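Local coordinates for competence damage-inducible protein A (Enterobacter cloacae subsp. cloacae, PDB 5VU3) that is of unknown function but belongs to the competence-damaged (CinA) family, some of whose relatives deamidate nicotinamide mononucleotide, at residues 41-46 / 108-113; 48-51 / 55-58; 59-64 / 70-75; 90-95 / 136-141; 104-109 / 162-167. One frame throughout, in Å; residues are numbered along the deposited sequence.

Contact 1: residues 41-46 / 108-113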
# COMPACT_ATOMS: atom_id res chain seq x y z
N GLY A 41 -2.51 -3.65 0.37
CA GLY A 41 -1.19 -3.13 0.63
C GLY A 41 -0.17 -4.17 1.06
O GLY A 41 1.00 -3.82 1.25
N LYS A 42 -0.59 -5.43 1.22
CA LYS A 42 0.35 -6.48 1.59
C LYS A 42 1.43 -6.68 0.54
O LYS A 42 2.55 -7.07 0.87
CB LYS A 42 -0.39 -7.80 1.82
CG LYS A 42 -1.25 -7.82 3.07
CD LYS A 42 -0.42 -8.06 4.29
CE LYS A 42 -1.27 -8.61 5.43
NZ LYS A 42 -0.43 -8.78 6.65
N LEU A 43 1.10 -6.44 -0.73
CA LEU A 43 2.12 -6.58 -1.76
C LEU A 43 3.15 -5.46 -1.64
O LEU A 43 4.35 -5.72 -1.64
CB LEU A 43 1.48 -6.60 -3.15
CG LEU A 43 2.42 -6.65 -4.36
CD1 LEU A 43 3.39 -7.83 -4.28
CD2 LEU A 43 1.61 -6.69 -5.65
N SER A 44 2.69 -4.21 -1.49
CA SER A 44 3.62 -3.10 -1.31
C SER A 44 4.48 -3.30 -0.06
O SER A 44 5.68 -3.01 -0.08
CB SER A 44 2.86 -1.78 -1.24
OG SER A 44 3.72 -0.73 -0.83
N VAL A 45 3.88 -3.78 1.03
CA VAL A 45 4.63 -4.02 2.26
C VAL A 45 5.77 -5.00 2.00
O VAL A 45 6.91 -4.78 2.43
CB VAL A 45 3.69 -4.53 3.38
CG1 VAL A 45 4.50 -5.25 4.47
CG2 VAL A 45 2.90 -3.37 3.99
N ALA A 46 5.47 -6.09 1.30
CA ALA A 46 6.50 -7.08 1.00
C ALA A 46 7.63 -6.47 0.19
O ALA A 46 8.81 -6.74 0.45
CB ALA A 46 5.89 -8.26 0.25
N ILE A 108 2.49 -4.76 -11.50
CA ILE A 108 1.60 -5.84 -11.10
C ILE A 108 0.27 -5.22 -10.71
O ILE A 108 0.24 -4.26 -9.93
CB ILE A 108 2.16 -6.64 -9.91
CG1 ILE A 108 3.56 -7.20 -10.21
CG2 ILE A 108 1.17 -7.72 -9.50
CD1 ILE A 108 4.15 -7.97 -9.03
N ALA A 109 -0.82 -5.77 -11.23
CA ALA A 109 -2.15 -5.40 -10.78
C ALA A 109 -2.85 -6.64 -10.24
O ALA A 109 -2.76 -7.72 -10.83
CB ALA A 109 -2.98 -4.78 -11.92
N ILE A 110 -3.54 -6.49 -9.11
CA ILE A 110 -4.32 -7.57 -8.51
C ILE A 110 -5.73 -7.05 -8.25
O ILE A 110 -5.89 -5.96 -7.68
CB ILE A 110 -3.68 -8.07 -7.20
CG1 ILE A 110 -2.24 -8.51 -7.44
CG2 ILE A 110 -4.51 -9.20 -6.61
CD1 ILE A 110 -1.54 -8.98 -6.17
N SER A 111 -6.74 -7.80 -8.68
CA SER A 111 -8.13 -7.45 -8.39
C SER A 111 -8.90 -8.74 -8.12
O SER A 111 -8.95 -9.62 -8.97
CB SER A 111 -8.76 -6.68 -9.55
OG SER A 111 -10.10 -6.32 -9.25
N GLY A 112 -9.49 -8.84 -6.92
CA GLY A 112 -10.15 -10.08 -6.57
C GLY A 112 -11.19 -9.90 -5.48
O GLY A 112 -11.49 -8.79 -5.05
N TYR A 113 -11.79 -11.03 -5.09
CA TYR A 113 -12.69 -11.10 -3.94
C TYR A 113 -11.97 -11.94 -2.89
O TYR A 113 -11.96 -13.18 -2.97
CB TYR A 113 -14.04 -11.73 -4.29
CG TYR A 113 -14.77 -11.06 -5.43
CD1 TYR A 113 -14.90 -11.70 -6.66
CD2 TYR A 113 -15.34 -9.81 -5.27
CE1 TYR A 113 -15.58 -11.10 -7.70
CE2 TYR A 113 -16.02 -9.20 -6.30
CZ TYR A 113 -16.13 -9.84 -7.52
OH TYR A 113 -16.81 -9.23 -8.55

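Contact 2: residues 48-51 / 55-58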
# COMPACT_ATOMS: atom_id res chain seq x y z
N CYS A 48 8.48 -3.27 0.03
CA CYS A 48 9.20 -2.28 0.82
C CYS A 48 10.03 -2.90 1.93
O CYS A 48 10.88 -2.21 2.50
CB CYS A 48 8.23 -1.27 1.43
SG CYS A 48 7.50 -0.16 0.21
N ALA A 49 9.80 -4.17 2.26
CA ALA A 49 10.62 -4.83 3.26
C ALA A 49 11.98 -5.22 2.71
O ALA A 49 12.91 -5.46 3.48
CB ALA A 49 9.91 -6.06 3.82
N GLU A 50 12.09 -5.29 1.38
CA GLU A 50 13.33 -5.66 0.72
C GLU A 50 14.44 -4.69 1.07
O GLU A 50 14.25 -3.48 1.11
CB GLU A 50 13.12 -5.69 -0.79
CG GLU A 50 13.19 -7.07 -1.41
CD GLU A 50 14.30 -7.92 -0.85
OE1 GLU A 50 15.49 -7.56 -1.04
OE2 GLU A 50 13.99 -8.95 -0.21
N GLU A 51 15.64 -5.25 1.30
CA GLU A 51 16.80 -4.45 1.68
C GLU A 51 17.02 -3.29 0.73
O GLU A 51 17.18 -2.14 1.15
CB GLU A 51 18.04 -5.35 1.73
CG GLU A 51 19.18 -4.80 2.56
CD GLU A 51 20.24 -5.85 2.82
OE1 GLU A 51 21.44 -5.50 2.77
OE2 GLU A 51 19.88 -7.02 3.08
N ASP A 55 15.96 0.89 -4.72
CA ASP A 55 16.63 0.77 -6.01
C ASP A 55 15.73 0.23 -7.11
O ASP A 55 16.18 0.16 -8.27
CB ASP A 55 17.87 -0.12 -5.87
CG ASP A 55 18.98 0.53 -5.08
OD1 ASP A 55 19.09 1.78 -5.12
OD2 ASP A 55 19.76 -0.19 -4.42
N PHE A 56 14.49 -0.18 -6.81
CA PHE A 56 13.66 -0.78 -7.84
C PHE A 56 12.16 -0.57 -7.63
O PHE A 56 11.37 -0.84 -8.54
CB PHE A 56 13.95 -2.29 -7.95
CG PHE A 56 13.49 -3.10 -6.76
CD1 PHE A 56 12.22 -3.64 -6.71
CD2 PHE A 56 14.35 -3.32 -5.68
CE1 PHE A 56 11.79 -4.37 -5.61
CE2 PHE A 56 13.93 -4.05 -4.59
CZ PHE A 56 12.66 -4.58 -4.55
N TYR A 57 11.75 -0.12 -6.44
CA TYR A 57 10.33 0.02 -6.15
C TYR A 57 10.06 1.43 -5.66
O TYR A 57 10.77 1.94 -4.78
CB TYR A 57 9.86 -1.01 -5.12
CG TYR A 57 8.36 -1.02 -4.87
CD1 TYR A 57 7.85 -0.77 -3.60
CD2 TYR A 57 7.46 -1.29 -5.90
CE1 TYR A 57 6.48 -0.77 -3.36
CE2 TYR A 57 6.09 -1.29 -5.67
CZ TYR A 57 5.61 -1.04 -4.39
OH TYR A 57 4.25 -1.05 -4.14
N ASP A 58 9.05 2.08 -6.24
CA ASP A 58 8.72 3.45 -5.90
C ASP A 58 7.24 3.56 -5.50
O ASP A 58 6.96 3.83 -4.33
CB ASP A 58 9.05 4.38 -7.07
CG ASP A 58 8.94 5.85 -6.72
OD1 ASP A 58 8.64 6.18 -5.55
OD2 ASP A 58 9.17 6.70 -7.61

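Contact 3: residues 59-64 / 70-75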
# COMPACT_ATOMS: atom_id res chain seq x y z
N VAL A 59 6.32 3.31 -6.41
CA VAL A 59 4.91 3.67 -6.23
C VAL A 59 4.09 2.41 -6.00
O VAL A 59 4.21 1.43 -6.75
CB VAL A 59 4.37 4.45 -7.43
CG1 VAL A 59 2.85 4.64 -7.32
CG2 VAL A 59 5.10 5.79 -7.56
N GLY A 60 3.24 2.45 -4.97
CA GLY A 60 2.27 1.40 -4.74
C GLY A 60 0.90 2.00 -4.51
O GLY A 60 0.75 2.94 -3.73
N LEU A 61 -0.11 1.47 -5.20
CA LEU A 61 -1.46 1.99 -5.06
C LEU A 61 -2.38 0.90 -4.52
O LEU A 61 -2.29 -0.26 -4.92
CB LEU A 61 -2.00 2.50 -6.41
CG LEU A 61 -3.45 3.01 -6.39
CD1 LEU A 61 -3.59 4.32 -5.61
CD2 LEU A 61 -3.97 3.17 -7.82
N VAL A 62 -3.23 1.30 -3.59
CA VAL A 62 -4.28 0.45 -3.05
C VAL A 62 -5.60 1.12 -3.38
O VAL A 62 -5.78 2.31 -3.09
CB VAL A 62 -4.13 0.25 -1.53
CG1 VAL A 62 -5.35 -0.41 -0.95
CG2 VAL A 62 -2.86 -0.55 -1.23
N VAL A 63 -6.51 0.38 -4.02
CA VAL A 63 -7.80 0.93 -4.44
C VAL A 63 -8.86 -0.15 -4.28
O VAL A 63 -8.69 -1.27 -4.76
CB VAL A 63 -7.78 1.45 -5.90
CG1 VAL A 63 -7.14 2.82 -5.97
CG2 VAL A 63 -7.07 0.47 -6.82
N PHE A 64 -9.95 0.19 -3.60
CA PHE A 64 -11.04 -0.76 -3.39
C PHE A 64 -12.15 -0.62 -4.42
O PHE A 64 -12.59 -1.62 -5.00
CB PHE A 64 -11.64 -0.60 -1.99
CG PHE A 64 -12.86 -1.45 -1.77
CD1 PHE A 64 -12.73 -2.78 -1.40
CD2 PHE A 64 -14.14 -0.94 -1.98
CE1 PHE A 64 -13.85 -3.57 -1.22
CE2 PHE A 64 -15.26 -1.73 -1.80
CZ PHE A 64 -15.11 -3.05 -1.42
N GLU A 70 -11.81 3.83 -11.94
CA GLU A 70 -12.10 4.64 -13.12
C GLU A 70 -11.43 6.00 -13.06
O GLU A 70 -10.86 6.47 -14.05
CB GLU A 70 -13.61 4.81 -13.28
CG GLU A 70 -14.36 3.50 -13.35
CD GLU A 70 -15.86 3.69 -13.28
OE1 GLU A 70 -16.30 4.68 -12.67
OE2 GLU A 70 -16.60 2.85 -13.83
N ARG A 71 -11.47 6.64 -11.89
CA ARG A 71 -10.99 8.02 -11.80
C ARG A 71 -9.47 8.08 -11.72
O ARG A 71 -8.84 8.92 -12.39
CB ARG A 71 -11.63 8.69 -10.59
CG ARG A 71 -11.68 10.19 -10.65
CD ARG A 71 -12.25 10.73 -9.35
NE ARG A 71 -11.58 10.14 -8.19
CZ ARG A 71 -12.13 9.22 -7.40
NH1 ARG A 71 -13.37 8.80 -7.64
NH2 ARG A 71 -11.44 8.72 -6.38
N ILE A 72 -8.85 7.22 -10.91
CA ILE A 72 -7.40 7.27 -10.73
C ILE A 72 -6.68 6.52 -11.84
O ILE A 72 -5.69 7.01 -12.39
CB ILE A 72 -7.01 6.70 -9.35
CG1 ILE A 72 -7.72 7.47 -8.23
CG2 ILE A 72 -5.50 6.75 -9.17
CD1 ILE A 72 -7.43 6.91 -6.85
N LEU A 73 -7.16 5.33 -12.18
CA LEU A 73 -6.47 4.45 -13.11
C LEU A 73 -7.12 4.42 -14.49
O LEU A 73 -6.68 3.65 -15.34
CB LEU A 73 -6.41 3.03 -12.54
CG LEU A 73 -5.49 2.82 -11.33
CD1 LEU A 73 -5.62 1.40 -10.79
CD2 LEU A 73 -4.04 3.14 -11.69
N GLY A 74 -8.15 5.23 -14.73
CA GLY A 74 -8.72 5.31 -16.06
C GLY A 74 -9.30 4.01 -16.56
O GLY A 74 -9.37 3.80 -17.78
N VAL A 75 -9.71 3.13 -15.66
CA VAL A 75 -10.41 1.91 -16.07
C VAL A 75 -11.73 2.30 -16.71
O VAL A 75 -12.48 3.13 -16.18
CB VAL A 75 -10.61 0.97 -14.87
CG1 VAL A 75 -11.55 -0.17 -15.23
CG2 VAL A 75 -9.25 0.45 -14.38

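Contact 4: residues 90-95 / 136-141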
# COMPACT_ATOMS: atom_id res chain seq x y z
N THR A 90 -9.97 -5.97 -16.58
CA THR A 90 -9.79 -4.84 -15.67
C THR A 90 -8.36 -4.74 -15.17
O THR A 90 -7.79 -3.65 -15.12
CB THR A 90 -10.78 -4.93 -14.50
OG1 THR A 90 -12.10 -4.70 -14.98
CG2 THR A 90 -10.46 -3.89 -13.44
N VAL A 91 -7.73 -5.88 -14.83
CA VAL A 91 -6.36 -5.78 -14.32
C VAL A 91 -5.40 -5.40 -15.43
O VAL A 91 -4.37 -4.76 -15.16
CB VAL A 91 -5.93 -7.09 -13.62
CG1 VAL A 91 -6.64 -7.23 -12.28
CG2 VAL A 91 -6.16 -8.29 -14.52
N THR A 92 -5.70 -5.76 -16.68
CA THR A 92 -4.89 -5.27 -17.79
C THR A 92 -4.87 -3.75 -17.81
O THR A 92 -3.81 -3.12 -17.95
CB THR A 92 -5.42 -5.82 -19.12
OG1 THR A 92 -5.21 -7.23 -19.16
CG2 THR A 92 -4.69 -5.16 -20.29
N GLU A 93 -6.04 -3.12 -17.68
CA GLU A 93 -6.10 -1.67 -17.72
C GLU A 93 -5.48 -1.07 -16.47
O GLU A 93 -4.81 -0.02 -16.54
CB GLU A 93 -7.56 -1.20 -17.88
CG GLU A 93 -8.23 -1.66 -19.18
CD GLU A 93 -9.71 -1.28 -19.27
OE1 GLU A 93 -10.24 -0.63 -18.35
OE2 GLU A 93 -10.34 -1.66 -20.28
N MET A 94 -5.68 -1.71 -15.31
CA MET A 94 -5.06 -1.23 -14.08
C MET A 94 -3.54 -1.26 -14.18
O MET A 94 -2.87 -0.30 -13.78
CB MET A 94 -5.50 -2.10 -12.90
CG MET A 94 -6.95 -1.91 -12.45
SD MET A 94 -7.34 -3.11 -11.15
CE MET A 94 -6.29 -2.57 -9.79
N ALA A 95 -2.99 -2.35 -14.72
CA ALA A 95 -1.54 -2.49 -14.79
C ALA A 95 -0.93 -1.48 -15.76
O ALA A 95 0.13 -0.92 -15.49
CB ALA A 95 -1.16 -3.91 -15.18
N GLY A 136 5.32 -2.91 -21.32
CA GLY A 136 4.20 -2.74 -22.23
C GLY A 136 3.53 -4.03 -22.67
O GLY A 136 2.43 -3.97 -23.25
N LYS A 137 4.16 -5.17 -22.43
CA LYS A 137 3.61 -6.48 -22.77
C LYS A 137 2.96 -7.05 -21.52
O LYS A 137 3.59 -7.11 -20.46
CB LYS A 137 4.73 -7.38 -23.29
CG LYS A 137 4.36 -8.80 -23.72
CD LYS A 137 5.63 -9.56 -24.11
CE LYS A 137 5.38 -11.03 -24.47
NZ LYS A 137 5.09 -11.22 -25.92
N THR A 138 1.70 -7.47 -21.64
CA THR A 138 0.89 -7.85 -20.49
C THR A 138 0.51 -9.32 -20.54
O THR A 138 0.06 -9.82 -21.58
CB THR A 138 -0.38 -6.99 -20.41
OG1 THR A 138 -0.01 -5.61 -20.31
CG2 THR A 138 -1.21 -7.37 -19.19
N GLU A 139 0.67 -10.00 -19.41
CA GLU A 139 0.13 -11.33 -19.19
C GLU A 139 -0.84 -11.29 -18.02
O GLU A 139 -0.65 -10.52 -17.07
CB GLU A 139 1.24 -12.35 -18.91
CG GLU A 139 0.74 -13.78 -18.94
CD GLU A 139 0.75 -14.38 -20.33
OE1 GLU A 139 1.03 -13.64 -21.30
OE2 GLU A 139 0.43 -15.58 -20.45
N THR A 140 -1.88 -12.11 -18.08
CA THR A 140 -2.89 -12.13 -17.04
C THR A 140 -3.20 -13.56 -16.62
O THR A 140 -2.89 -14.53 -17.33
CB THR A 140 -4.20 -11.45 -17.50
OG1 THR A 140 -4.69 -12.14 -18.66
CG2 THR A 140 -3.96 -9.98 -17.85
N SER A 141 -3.84 -13.69 -15.46
CA SER A 141 -4.33 -14.99 -15.03
C SER A 141 -5.52 -14.81 -14.11
O SER A 141 -5.76 -13.73 -13.56
CB SER A 141 -3.23 -15.79 -14.32
OG SER A 141 -2.84 -15.13 -13.14
O HOH W 1 -1.23 -3.84 -18.83

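Contact 5: residues 104-109 / 162-167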
# COMPACT_ATOMS: atom_id res chain seq x y z
N ALA A 104 7.15 3.62 -14.44
CA ALA A 104 7.85 2.38 -14.14
C ALA A 104 7.99 1.54 -15.40
O ALA A 104 7.37 1.80 -16.43
CB ALA A 104 7.12 1.61 -13.04
N ASP A 105 8.84 0.52 -15.31
CA ASP A 105 9.01 -0.42 -16.41
C ASP A 105 8.12 -1.64 -16.27
O ASP A 105 7.70 -2.22 -17.28
CB ASP A 105 10.48 -0.85 -16.50
CG ASP A 105 11.44 0.33 -16.56
OD1 ASP A 105 11.48 1.01 -17.61
OD2 ASP A 105 12.13 0.60 -15.55
N VAL A 106 7.82 -2.03 -15.04
CA VAL A 106 7.09 -3.25 -14.75
C VAL A 106 6.00 -2.91 -13.75
O VAL A 106 6.21 -2.11 -12.83
CB VAL A 106 8.03 -4.35 -14.19
CG1 VAL A 106 7.25 -5.61 -13.87
CG2 VAL A 106 9.17 -4.64 -15.16
N SER A 107 4.83 -3.52 -13.92
CA SER A 107 3.74 -3.32 -12.97
C SER A 107 3.04 -4.64 -12.70
O SER A 107 3.02 -5.54 -13.55
CB SER A 107 2.74 -2.28 -13.47
OG SER A 107 2.03 -2.76 -14.61
N ILE A 108 2.49 -4.76 -11.50
CA ILE A 108 1.60 -5.84 -11.10
C ILE A 108 0.27 -5.22 -10.71
O ILE A 108 0.24 -4.26 -9.93
CB ILE A 108 2.16 -6.64 -9.91
CG1 ILE A 108 3.56 -7.20 -10.21
CG2 ILE A 108 1.17 -7.72 -9.50
CD1 ILE A 108 4.15 -7.97 -9.03
N ALA A 109 -0.82 -5.77 -11.23
CA ALA A 109 -2.15 -5.40 -10.78
C ALA A 109 -2.85 -6.64 -10.24
O ALA A 109 -2.76 -7.72 -10.83
CB ALA A 109 -2.98 -4.78 -11.92
N ALA A 162 5.87 -14.73 -7.31
CA ALA A 162 6.52 -15.91 -7.88
C ALA A 162 6.41 -15.91 -9.40
O ALA A 162 7.37 -16.24 -10.11
CB ALA A 162 5.89 -17.18 -7.31
N GLU A 163 5.24 -15.54 -9.92
CA GLU A 163 5.06 -15.47 -11.36
C GLU A 163 5.96 -14.42 -11.99
O GLU A 163 6.57 -14.66 -13.04
CB GLU A 163 3.59 -15.19 -11.68
CG GLU A 163 2.69 -16.36 -11.34
CD GLU A 163 3.27 -17.68 -11.83
OE1 GLU A 163 3.15 -17.95 -13.04
OE2 GLU A 163 3.86 -18.42 -11.01
N LEU A 164 6.05 -13.23 -11.37
CA LEU A 164 6.90 -12.19 -11.94
C LEU A 164 8.36 -12.61 -11.95
O LEU A 164 9.08 -12.36 -12.93
CB LEU A 164 6.75 -10.88 -11.15
CG LEU A 164 7.53 -9.71 -11.76
CD1 LEU A 164 7.17 -9.53 -13.24
CD2 LEU A 164 7.31 -8.40 -10.99
N VAL A 165 8.83 -13.25 -10.88
CA VAL A 165 10.21 -13.73 -10.84
C VAL A 165 10.48 -14.66 -12.02
O VAL A 165 11.48 -14.52 -12.73
CB VAL A 165 10.51 -14.42 -9.50
CG1 VAL A 165 11.80 -15.22 -9.59
CG2 VAL A 165 10.62 -13.38 -8.39
N THR A 166 9.57 -15.61 -12.25
CA THR A 166 9.71 -16.52 -13.37
C THR A 166 9.74 -15.77 -14.70
O THR A 166 10.58 -16.06 -15.56
CB THR A 166 8.57 -17.54 -13.37
OG1 THR A 166 8.62 -18.30 -12.16
CG2 THR A 166 8.69 -18.48 -14.56
N LYS A 167 8.84 -14.80 -14.87
CA LYS A 167 8.77 -14.06 -16.12
C LYS A 167 10.04 -13.27 -16.39
O LYS A 167 10.35 -12.98 -17.55
CB LYS A 167 7.56 -13.13 -16.11
CG LYS A 167 6.23 -13.86 -16.26
CD LYS A 167 5.07 -12.98 -15.83
CE LYS A 167 3.73 -13.56 -16.27
NZ LYS A 167 3.62 -15.02 -16.04

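Contact 1: residues 41-46 / 108-113
Leu43, in the first turn of helix 42-49, drives its side chain against Ile108 and Ile110 on strand 106-112. From CB, which leaves the backbone in the direction of the strand, the chain runs to CG held opposite the backbone N (chi1 176°), and this extended start carries the fork out from the helix toward the sheet. Neither CB nor CG reaches the two isoleucines, and CD1 also stays clear of them; CD2 does all the touching. It lies 3.9 Å from Ile110 CD1 and 4.0 Å from Ile108 CG2, so a single methyl bridges two residues on the same face of the strand, meeting the end of one branch and the short branch of the other. Ala109, between them, points to the other face, onto helix 88-101. Ser160 of helix 149-167 also packs on Leu43, while the bonds from Glu36 OE1 to the backbone N of Gly41 and Leu43, and from its OE2 to Ser44 N, tie down the start of the helix. Three buried aliphatic residues with no hydrogen bond across them imply a joint made by dispersion and the exclusion of water, in which helix and central strand are fitted by shape.

Contact 2: residues 48-51 / 55-58
Cys48 and Tyr57 meet at the turn of the beta-alpha-beta unit formed by strand 32-37, helix 42-49 and strand 57-63, where the chain leaves the helix and re-enters the sheet. The sulfur comes in at the rim of the phenol ring: Cys48 SG is 3.8 Å from Tyr57 CE1 and 5.0 Å from the ring centroid, 88° off the ring normal, and therefore almost in the ring plane. This is a sulfur-aromatic contact of the edge kind, with SG beside the CD1-CE1 side. Tyr57 has CG opposite its backbone N (chi1 -174°), which lays the ring along the helix. Its hydroxyl passes on to Thr34 OG1 on the neighbouring strand. One step back in the chain, Phe56 meets Glu50. Again the ring is touched at an edge, here by the aliphatic base of the acid and not by its charge. The other neighbours of this ring include Ala22 and Leu25 of helix 14-28, and the carboxylate of Glu50 is turned toward the same helix, with OE2 bonded to Thr18 OG1. Bending at chi2 separates the aliphatic and polar ends of Glu50, whose CB sits 3.9 Å and whose CG sits 4.0 Å from Phe56 CZ.

Contact 3: residues 59-64 / 70-75
Leu61 pushes a single methyl into the branched end of Leu73. Its CD2 is 3.8 Å from Leu73 CG and 3.8 Å from Leu73 CD1, with Leu73 CD2 at 3.9 Å from that same Leu61 CD2, so the bump faces the fork squarely and is nearly equidistant from its three carbons. The two leucines reach toward each other tip to tip: Leu61 has CG opposite its backbone N (chi1 178°) and stands straight out from the strand. The hollow has a second wall, because Ile72 CG2 approaches Leu61 CD2 to 4.1 Å. Strand 57-63 is the outermost strand of the mixed sheet at this side of the chain, and helix 66-73, which follows it after a short turn, folds back over one of its faces; Gly74, with positive phi, follows it. Val62, pointing the other way, packs on Ser44 of the second subunit, and residues 60-63 pair antiparallel with a strand of that subunit, so the sheet runs on through the dimer. Two residues beyond Leu61, on the same face of the strand, Val63 presents both branches. CG1 passes alongside Ile72, the two side chains sliding by in opposite directions, with Val63 CG1 4.2 Å from Ile72 CD1. CG2 leans the other way and nears Leu73 CD1 at 4.3 Å, a looser touch. Met94 and Ile101 of helix 88-101 pack on Leu73 as well.

Contact 4: residues 90-95 / 136-141
Thr92 and Thr140 make the nearest approach here, and it is a van der Waals one: Thr92 OG1 is 3.3 Å from Thr140 CG2, the two side chains meeting at about a right angle. The same oxygen lies 4.0 Å from Thr138 CG2, so the methyls of two strand threonines approach one helix hydroxyl from the strand side. Val91 adds a purely aliphatic touch, its CG2 at 4.3 Å from Thr140 CG2. The hydroxyls themselves are engaged elsewhere, both with Glu88 one turn earlier in the helix: Thr92 OG1 with the carbonyl O, Thr140 OG1 with carboxylate OE2. Helix 88-101 lies here on the sheet face near 137-144, one of the two edge strands within the chain. The short axes of 90-95 and 137-141 run at 142°, closest approach 9.0 Å, an oblique packing nearer antiparallel than parallel, and Val91 also reaches inward to Ala109 and Ser111 of strand 106-112. Solvent supplies the hydrogen-bonded link between the segments: a water donates to Thr92 O at 2.8 Å and pairs with Thr138 OG1 at 2.6 Å. Thr138 can do this because its OG1 sits beside the backbone N (chi1 -59°), while its CG2 takes the place opposite that N and faces Thr92.

Contact 5: residues 104-109 / 162-167
Leu164 meets Val106 and Ile108 through aliphatic carbons alone; the flat group of the neighbourhood is the indole of Trp132, on the adjacent strand 127-134, which both Leu164 and Glu163 touch and with which Lys167 forms a cation-pi pair. The contact sets helix 149-167, the last helix of the chain, against strand 106-112 in the middle of the mixed five-stranded sheet. Leu164 points at the sheet with CG opposite its backbone N (chi1 -176°), and its two methyls open over the strand. CD1 serves Val106, lying 4.0 Å from Val106 CG1, the branch that stands opposite that residue's own backbone N. CD2 is shared: it is also 4.0 Å from Val106 CG1, and it reaches along the same face to Ile108. One leucine fork thus spans two residues of the strand, with Ser107 between them turned to the opposite face, where its OG bonds to the carbonyl of Ala95 in helix 88-101. Leu21 of helix 14-28 and Leu32 of the neighbouring strand pack on Leu164 too, so that three other elements of the fold, counting the strand of Trp132, meet this leucine. No hydrogen bond joins the two segments. Ile108 offers its long branch here, with Leu164 CD2 4.0 Å from Ile108 CG1 and 3.7 Å from Ile108 CD1.

All five contacts join one mixed sheet to the helices on its two faces. Contacts 1 and 5, centres 12 Å apart, use the same face of strand 106-112 and share Ile108, which packs on helix 42-49 and helix 149-167. Contacts 3 and 4, 13 Å apart, belong to the other face, where Leu73 and Val75 touch Met94 of helix 88-101. Contact 2 shares helix 42-49 with contact 1 and strand 57-63 with contact 3. Contacts 2 and 3 follow each other along the chain inside the loop closed by contact 1; contacts 4 and 5 interleave. Contacts 1, 2 and 3 also reach the second subunit, so the helix and edge strand packed in them border the dimer interface as well.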